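Local structure of eukaryotic translation initiation factor 2A (Schizosaccharomyces pombe, 3WJ9) at residues Gln3-Ser12 with Phe398-Arg409. The protein probably directs methionyl-tRNAi to 40S ribosomal subunits in a codon-dependent manner during translation initiation on a small number of mRNAs, this chain being its beta-propeller part. Numbering follows the deposited sequence.
Sequences QKSQFAYRSS and FNELYQAFWRPR
Arg407 and Gln6 join one end of an antiparallel strand pair, and Arg10 grips the bulge near the other. Arg407 N donates to Gln6 O at 2.8 Å, and a water bridges Gln6 O and Arg407 O. The Arg407 guanidinium lies between two neighbours. Gln6 CB packs on one face and Arg409 CZ on the opposite face. Arg407 NH2 also comes 3.1 Å from Lys4 O. Arg407 NH1 forms a salt bridge with Glu63, which probably offsets the positive charge gathered here.

Between these ends, Ala8 and Phe405 form a hydrogen-bonded pair, with Ala8 N to Phe405 O at 2.7 Å. The edge of the Phe7 ring points at the face of the Trp406 six-membered ring, planes at 85°.

At Arg10 a classic beta bulge places Tyr402 and Gln403 opposite one residue. Arg10 O accepts from Tyr402 N at 2.9 Å and, weakly, from Gln403 N. The Arg10 side chain runs extended to CD, then bends at chi3 (63°), which brings its guanidinium toward Tyr402 and Gln403. Arg10 NH2 donates an almost straight bond to Gln403 OE1 at 3.0 Å. The acceptor lies in the guanidinium plane, but the donor stands above the amide plane. Tyr402 CB lies over one face of the guanidinium, toward its rim. A leucine in place of Arg10 would probably leave Gln403 OE1 without this donor and its amide freer to turn. Beyond the bulge, Ser12 N binds Glu400 O at 2.7 Å.

The pairing joins the two ends of the chain within one propeller sheet, consistent with the terminal-strand closure common in beta-propellers. Strand 6-11 is the middle strand, between 401-406 and 15-19. Ala8, Gln403 and Arg407 touch strand 37-42, whereas Phe7, Leu401 and Ala404 pack on strand 382-387.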
ATOM      1  N   GLN A   3      21.830   1.502  -9.169  1.00 64.46           N
ATOM      2  CA  GLN A   3      22.171   2.460 -10.208  1.00 77.81           C
ATOM      3  C   GLN A   3      21.994   3.883  -9.693  1.00 73.23           C
ATOM      4  O   GLN A   3      22.872   4.441  -9.040  1.00 74.55           O
ATOM      5  CB  GLN A   3      21.304   2.242 -11.452  1.00 73.70           C
ATOM      6  CG  GLN A   3      19.936   1.643 -11.165  1.00 82.53           C
ATOM      7  CD  GLN A   3      19.212   1.182 -12.411  1.00 88.22           C
ATOM      8  OE1 GLN A   3      19.533   1.600 -13.524  1.00 88.87           O
ATOM      9  NE2 GLN A   3      18.216   0.322 -12.229  1.00 81.04           N
ATOM     10  N   LYS A   4      20.853   4.473 -10.022  1.00 62.81           N
ATOM     11  CA  LYS A   4      20.464   5.772  -9.500  1.00 57.19           C
ATOM     12  C   LYS A   4      19.439   5.607  -8.380  1.00 67.37           C
ATOM     13  O   LYS A   4      18.503   4.820  -8.493  1.00 90.98           O
ATOM     14  CB  LYS A   4      19.904   6.640 -10.628  1.00 55.47           C
ATOM     15  CG  LYS A   4      18.767   5.976 -11.386  1.00 66.35           C
ATOM     16  CD  LYS A   4      18.267   6.818 -12.546  1.00 73.74           C
ATOM     17  CE  LYS A   4      19.286   6.889 -13.669  1.00 75.04           C
ATOM     18  NZ  LYS A   4      18.756   7.638 -14.842  1.00 77.97           N
ATOM     19  N   SER A   5      19.623   6.339  -7.287  1.00 48.81           N
ATOM     20  CA  SER A   5      18.678   6.273  -6.177  1.00 43.34           C
ATOM     21  C   SER A   5      17.542   7.274  -6.383  1.00 45.80           C
ATOM     22  O   SER A   5      17.475   8.292  -5.699  1.00 53.56           O
ATOM     23  CB  SER A   5      19.387   6.539  -4.845  1.00 59.90           C
ATOM     24  OG  SER A   5      20.571   5.768  -4.725  1.00 67.52           O
ATOM     25  N   GLN A   6      16.645   6.980  -7.322  1.00 44.89           N
ATOM     26  CA  GLN A   6      15.621   7.944  -7.723  1.00 39.07           C
ATOM     27  C   GLN A   6      14.410   7.947  -6.797  1.00 36.67           C
ATOM     28  O   GLN A   6      13.965   6.902  -6.325  1.00 34.66           O
ATOM     29  CB  GLN A   6      15.157   7.679  -9.163  1.00 30.05           C
ATOM     30  CG  GLN A   6      14.158   8.717  -9.690  1.00 31.37           C
ATOM     31  CD  GLN A   6      13.600   8.385 -11.066  1.00 48.53           C
ATOM     32  OE1 GLN A   6      12.434   8.656 -11.357  1.00 54.77           O
ATOM     33  NE2 GLN A   6      14.434   7.807 -11.922  1.00 50.86           N
ATOM     34  N   PHE A   7      13.894   9.144  -6.542  1.00 35.72           N
ATOM     35  CA  PHE A   7      12.622   9.318  -5.855  1.00 38.57           C
ATOM     36  C   PHE A   7      11.811  10.387  -6.579  1.00 35.11           C
ATOM     37  O   PHE A   7      12.348  11.125  -7.402  1.00 39.24           O
ATOM     38  CB  PHE A   7      12.836   9.699  -4.387  1.00 43.20           C
ATOM     39  CG  PHE A   7      13.534  11.017  -4.194  1.00 31.62           C
ATOM     40  CD1 PHE A   7      14.913  11.074  -4.097  1.00 42.45           C
ATOM     41  CD2 PHE A   7      12.810  12.195  -4.092  1.00 35.85           C
ATOM     42  CE1 PHE A   7      15.562  12.281  -3.915  1.00 45.66           C
ATOM     43  CE2 PHE A   7      13.452  13.406  -3.911  1.00 32.83           C
ATOM     44  CZ  PHE A   7      14.832  13.447  -3.820  1.00 44.41           C
ATOM     45  N   ALA A   8      10.520  10.465  -6.277  1.00 33.52           N
ATOM     46  CA  ALA A   8       9.663  11.485  -6.868  1.00 24.03           C
ATOM     47  C   ALA A   8       9.210  12.477  -5.811  1.00 29.04           C
ATOM     48  O   ALA A   8       9.211  12.167  -4.623  1.00 35.10           O
ATOM     49  CB  ALA A   8       8.462  10.847  -7.541  1.00 35.80           C
ATOM     50  N   TYR A   9       8.827  13.672  -6.245  1.00 30.71           N
ATOM     51  CA  TYR A   9       8.291  14.668  -5.329  1.00 31.22           C
ATOM     52  C   TYR A   9       7.189  15.467  -6.005  1.00 34.51           C
ATOM     53  O   TYR A   9       7.213  15.675  -7.217  1.00 33.42           O
ATOM     54  CB  TYR A   9       9.393  15.610  -4.831  1.00 40.64           C
ATOM     55  CG  TYR A   9       9.872  16.608  -5.865  1.00 45.48           C
ATOM     56  CD1 TYR A   9      10.890  16.285  -6.748  1.00 49.62           C
ATOM     57  CD2 TYR A   9       9.309  17.878  -5.950  1.00 43.29           C
ATOM     58  CE1 TYR A   9      11.330  17.192  -7.693  1.00 54.94           C
ATOM     59  CE2 TYR A   9       9.742  18.790  -6.891  1.00 48.36           C
ATOM     60  CZ  TYR A   9      10.754  18.443  -7.760  1.00 56.78           C
ATOM     61  OH  TYR A   9      11.190  19.350  -8.699  1.00 65.27           O
ATOM     62  N   ARG A  10       6.222  15.911  -5.212  1.00 41.17           N
ATOM     63  CA  ARG A  10       5.181  16.795  -5.709  1.00 36.67           C
ATOM     64  C   ARG A  10       4.809  17.812  -4.643  1.00 38.02           C
ATOM     65  O   ARG A  10       4.188  17.475  -3.638  1.00 40.89           O
ATOM     66  CB  ARG A  10       3.946  16.004  -6.139  1.00 42.00           C
ATOM     67  CG  ARG A  10       2.845  16.873  -6.725  1.00 44.42           C
ATOM     68  CD  ARG A  10       1.625  16.049  -7.095  1.00 35.20           C
ATOM     69  NE  ARG A  10       1.010  15.424  -5.930  1.00 41.36           N
ATOM     70  CZ  ARG A  10       0.070  15.996  -5.184  1.00 42.08           C
ATOM     71  NH1 ARG A  10      -0.371  17.209  -5.488  1.00 50.54           N
ATOM     72  NH2 ARG A  10      -0.434  15.354  -4.142  1.00 37.95           N
ATOM     73  N   SER A  11       5.209  19.058  -4.859  1.00 49.47           N
ATOM     74  CA  SER A  11       4.849  20.133  -3.950  1.00 47.32           C
ATOM     75  C   SER A  11       3.774  20.995  -4.594  1.00 58.67           C
ATOM     76  O   SER A  11       3.471  20.837  -5.776  1.00 64.35           O
ATOM     77  CB  SER A  11       6.074  20.973  -3.587  1.00 45.41           C
ATOM     78  OG  SER A  11       6.624  21.597  -4.734  1.00 56.47           O
ATOM     79  N   SER A  12       3.202  21.908  -3.816  1.00 59.97           N
ATOM     80  CA  SER A  12       2.198  22.835  -4.329  1.00 66.82           C
ATOM     81  C   SER A  12       2.763  23.689  -5.452  1.00 64.67           C
ATOM     82  O   SER A  12       2.025  24.288  -6.233  1.00 61.03           O
ATOM     83  CB  SER A  12       1.676  23.735  -3.207  1.00 74.15           C
ATOM     84  OG  SER A  12       2.711  24.554  -2.693  1.00 71.06           O
ATOM     85  N   PHE A 398      10.343  22.910   1.921  1.00 44.67           N
ATOM     86  CA  PHE A 398       9.184  23.212   1.090  1.00 33.84           C
ATOM     87  C   PHE A 398       8.190  24.087   1.844  1.00 48.31           C
ATOM     88  O   PHE A 398       8.197  24.128   3.074  1.00 53.93           O
ATOM     89  CB  PHE A 398       8.489  21.926   0.631  1.00 49.32           C
ATOM     90  CG  PHE A 398       9.331  21.057  -0.262  1.00 36.88           C
ATOM     91  CD1 PHE A 398      10.219  20.141   0.274  1.00 31.97           C
ATOM     92  CD2 PHE A 398       9.221  21.149  -1.639  1.00 40.64           C
ATOM     93  CE1 PHE A 398      10.988  19.340  -0.544  1.00 36.24           C
ATOM     94  CE2 PHE A 398       9.986  20.350  -2.463  1.00 30.67           C
ATOM     95  CZ  PHE A 398      10.871  19.442  -1.914  1.00 31.77           C
ATOM     96  N   ASN A 399       7.343  24.796   1.104  1.00 41.93           N
ATOM     97  CA  ASN A 399       6.226  25.512   1.711  1.00 51.40           C
ATOM     98  C   ASN A 399       5.050  24.566   1.898  1.00 65.47           C
ATOM     99  O   ASN A 399       4.581  24.352   3.015  1.00 66.09           O
ATOM    100  CB  ASN A 399       5.810  26.715   0.859  1.00 75.22           C
ATOM    101  CG  ASN A 399       4.546  27.383   1.373  1.00 80.60           C
ATOM    102  OD1 ASN A 399       3.443  27.085   0.915  1.00 58.57           O
ATOM    103  ND2 ASN A 399       4.703  28.289   2.332  1.00 70.69           N
ATOM    104  N   GLU A 400       4.583  23.991   0.795  1.00 67.87           N
ATOM    105  CA  GLU A 400       3.509  23.009   0.846  1.00 60.76           C
ATOM    106  C   GLU A 400       3.852  21.780   0.009  1.00 58.93           C
ATOM    107  O   GLU A 400       3.509  21.698  -1.169  1.00 59.56           O
ATOM    108  CB  GLU A 400       2.194  23.628   0.372  1.00 62.79           C
ATOM    109  CG  GLU A 400       0.955  22.897   0.857  1.00 77.91           C
ATOM    110  CD  GLU A 400      -0.324  23.633   0.521  1.00 75.87           C
ATOM    111  OE1 GLU A 400      -0.320  24.424  -0.445  1.00 77.82           O
ATOM    112  OE2 GLU A 400      -1.334  23.427   1.227  1.00 68.39           O
ATOM    113  N   LEU A 401       4.542  20.831   0.633  1.00 47.24           N
ATOM    114  CA  LEU A 401       4.885  19.570  -0.015  1.00 41.59           C
ATOM    115  C   LEU A 401       3.765  18.554   0.185  1.00 45.44           C
ATOM    116  O   LEU A 401       3.184  18.464   1.266  1.00 50.26           O
ATOM    117  CB  LEU A 401       6.202  19.020   0.534  1.00 31.69           C
ATOM    118  CG  LEU A 401       6.624  17.637   0.031  1.00 33.85           C
ATOM    119  CD1 LEU A 401       7.024  17.688  -1.437  1.00 34.10           C
ATOM    120  CD2 LEU A 401       7.745  17.066   0.882  1.00 26.47           C
ATOM    121  N   TYR A 402       3.468  17.789  -0.859  1.00 43.42           N
ATOM    122  CA  TYR A 402       2.343  16.867  -0.818  1.00 35.86           C
ATOM    123  C   TYR A 402       2.777  15.407  -0.676  1.00 41.24           C
ATOM    124  O   TYR A 402       2.289  14.695   0.196  1.00 39.71           O
ATOM    125  CB  TYR A 402       1.473  17.057  -2.060  1.00 47.43           C
ATOM    126  CG  TYR A 402       0.818  18.419  -2.099  1.00 51.71           C
ATOM    127  CD1 TYR A 402       0.288  18.979  -0.944  1.00 49.62           C
ATOM    128  CD2 TYR A 402       0.729  19.144  -3.279  1.00 58.64           C
ATOM    129  CE1 TYR A 402      -0.315  20.218  -0.961  1.00 56.72           C
ATOM    130  CE2 TYR A 402       0.120  20.390  -3.304  1.00 70.53           C
ATOM    131  CZ  TYR A 402      -0.396  20.922  -2.140  1.00 66.42           C
ATOM    132  OH  TYR A 402      -0.999  22.160  -2.149  1.00 77.88           O
ATOM    133  N   GLN A 403       3.689  14.958  -1.532  1.00 42.22           N
ATOM    134  CA  GLN A 403       4.226  13.608  -1.413  1.00 44.88           C
ATOM    135  C   GLN A 403       5.659  13.521  -1.927  1.00 34.64           C
ATOM    136  O   GLN A 403       6.112  14.352  -2.719  1.00 39.87           O
ATOM    137  CB  GLN A 403       3.353  12.599  -2.163  1.00 47.84           C
ATOM    138  CG  GLN A 403       2.942  13.016  -3.578  1.00 51.02           C
ATOM    139  CD  GLN A 403       1.636  12.377  -4.026  1.00 39.25           C
ATOM    140  OE1 GLN A 403       0.574  12.600  -3.440  1.00 65.16           O
ATOM    141  NE2 GLN A 403       1.712  11.581  -5.081  1.00 65.45           N
ATOM    142  N   ALA A 404       6.360  12.498  -1.457  1.00 40.17           N
ATOM    143  CA  ALA A 404       7.743  12.240  -1.825  1.00 38.79           C
ATOM    144  C   ALA A 404       8.051  10.775  -1.547  1.00 46.23           C
ATOM    145  O   ALA A 404       7.933  10.321  -0.411  1.00 53.56           O
ATOM    146  CB  ALA A 404       8.687  13.148  -1.050  1.00 29.55           C
ATOM    147  N   PHE A 405       8.443  10.034  -2.578  1.00 38.54           N
ATOM    148  CA  PHE A 405       8.607   8.590  -2.438  1.00 29.65           C
ATOM    149  C   PHE A 405       9.660   8.022  -3.380  1.00 29.03           C
ATOM    150  O   PHE A 405       9.863   8.532  -4.481  1.00 34.21           O
ATOM    151  CB  PHE A 405       7.265   7.885  -2.673  1.00 34.75           C
ATOM    152  CG  PHE A 405       6.439   8.502  -3.770  1.00 35.22           C
ATOM    153  CD1 PHE A 405       6.697   8.210  -5.097  1.00 34.28           C
ATOM    154  CD2 PHE A 405       5.395   9.364  -3.472  1.00 42.01           C
ATOM    155  CE1 PHE A 405       5.940   8.776  -6.110  1.00 24.67           C
ATOM    156  CE2 PHE A 405       4.634   9.930  -4.477  1.00 41.12           C
ATOM    157  CZ  PHE A 405       4.907   9.636  -5.798  1.00 31.69           C
ATOM    158  N   TRP A 406      10.321   6.958  -2.933  1.00 31.12           N
ATOM    159  CA  TRP A 406      11.321   6.257  -3.732  1.00 35.20           C
ATOM    160  C   TRP A 406      10.726   5.627  -4.984  1.00 33.06           C
ATOM    161  O   TRP A 406       9.554   5.248  -5.002  1.00 36.77           O
ATOM    162  CB  TRP A 406      11.994   5.161  -2.904  1.00 31.94           C
ATOM    163  CG  TRP A 406      12.841   5.653  -1.780  1.00 42.99           C
ATOM    164  CD1 TRP A 406      12.587   5.526  -0.446  1.00 41.54           C
ATOM    165  CD2 TRP A 406      14.094   6.333  -1.888  1.00 44.21           C
ATOM    166  NE1 TRP A 406      13.602   6.092   0.284  1.00 34.86           N
ATOM    167  CE2 TRP A 406      14.540   6.596  -0.578  1.00 39.87           C
ATOM    168  CE3 TRP A 406      14.881   6.751  -2.965  1.00 43.44           C
ATOM    169  CZ2 TRP A 406      15.738   7.258  -0.316  1.00 41.44           C
ATOM    170  CZ3 TRP A 406      16.069   7.406  -2.704  1.00 37.73           C
ATOM    171  CH2 TRP A 406      16.486   7.653  -1.391  1.00 41.99           C
ATOM    172  N   ARG A 407      11.542   5.513  -6.026  1.00 44.14           N
ATOM    173  CA  ARG A 407      11.184   4.713  -7.186  1.00 34.60           C
ATOM    174  C   ARG A 407      11.540   3.261  -6.895  1.00 42.82           C
ATOM    175  O   ARG A 407      12.720   2.913  -6.831  1.00 56.38           O
ATOM    176  CB  ARG A 407      11.906   5.202  -8.439  1.00 37.32           C
ATOM    177  CG  ARG A 407      11.638   4.355  -9.665  1.00 44.01           C
ATOM    178  CD  ARG A 407      12.692   4.584 -10.727  1.00 47.50           C
ATOM    179  NE  ARG A 407      14.027   4.247 -10.246  1.00 56.21           N
ATOM    180  CZ  ARG A 407      15.115   4.250 -11.008  1.00 51.20           C
ATOM    181  NH1 ARG A 407      15.024   4.567 -12.292  1.00 51.60           N
ATOM    182  NH2 ARG A 407      16.292   3.928 -10.490  1.00 64.83           N
ATOM    183  N   PRO A 408      10.520   2.408  -6.713  1.00 43.26           N
ATOM    184  CA  PRO A 408      10.721   1.018  -6.285  1.00 38.97           C
ATOM    185  C   PRO A 408      11.429   0.157  -7.329  1.00 40.48           C
ATOM    186  O   PRO A 408      11.063   0.189  -8.502  1.00 54.15           O
ATOM    187  CB  PRO A 408       9.293   0.517  -6.056  1.00 33.10           C
ATOM    188  CG  PRO A 408       8.458   1.351  -6.961  1.00 25.77           C
ATOM    189  CD  PRO A 408       9.100   2.707  -6.968  1.00 31.91           C
ATOM    190  N   ARG A 409      12.436  -0.598  -6.898  1.00 43.06           N
ATOM    191  CA  ARG A 409      13.135  -1.530  -7.778  1.00 51.30           C
ATOM    192  C   ARG A 409      13.053  -2.939  -7.197  1.00 55.26           C
ATOM    193  O   ARG A 409      13.095  -3.111  -5.980  1.00 60.77           O
ATOM    194  CB  ARG A 409      14.599  -1.124  -7.964  1.00 65.27           C
ATOM    195  CG  ARG A 409      14.839   0.363  -8.196  1.00 55.70           C
ATOM    196  CD  ARG A 409      14.015   0.922  -9.346  1.00 69.85           C
ATOM    197  NE  ARG A 409      14.415   0.396 -10.647  1.00 69.83           N
ATOM    198  CZ  ARG A 409      13.772   0.660 -11.780  1.00 54.02           C
ATOM    199  NH1 ARG A 409      12.698   1.437 -11.768  1.00 58.51           N
ATOM    200  NH2 ARG A 409      14.199   0.145 -12.924  1.00 72.33           N
TER
HETATM  201  O   HOH W   1      15.023   4.251  -6.540  1.00 42.92           O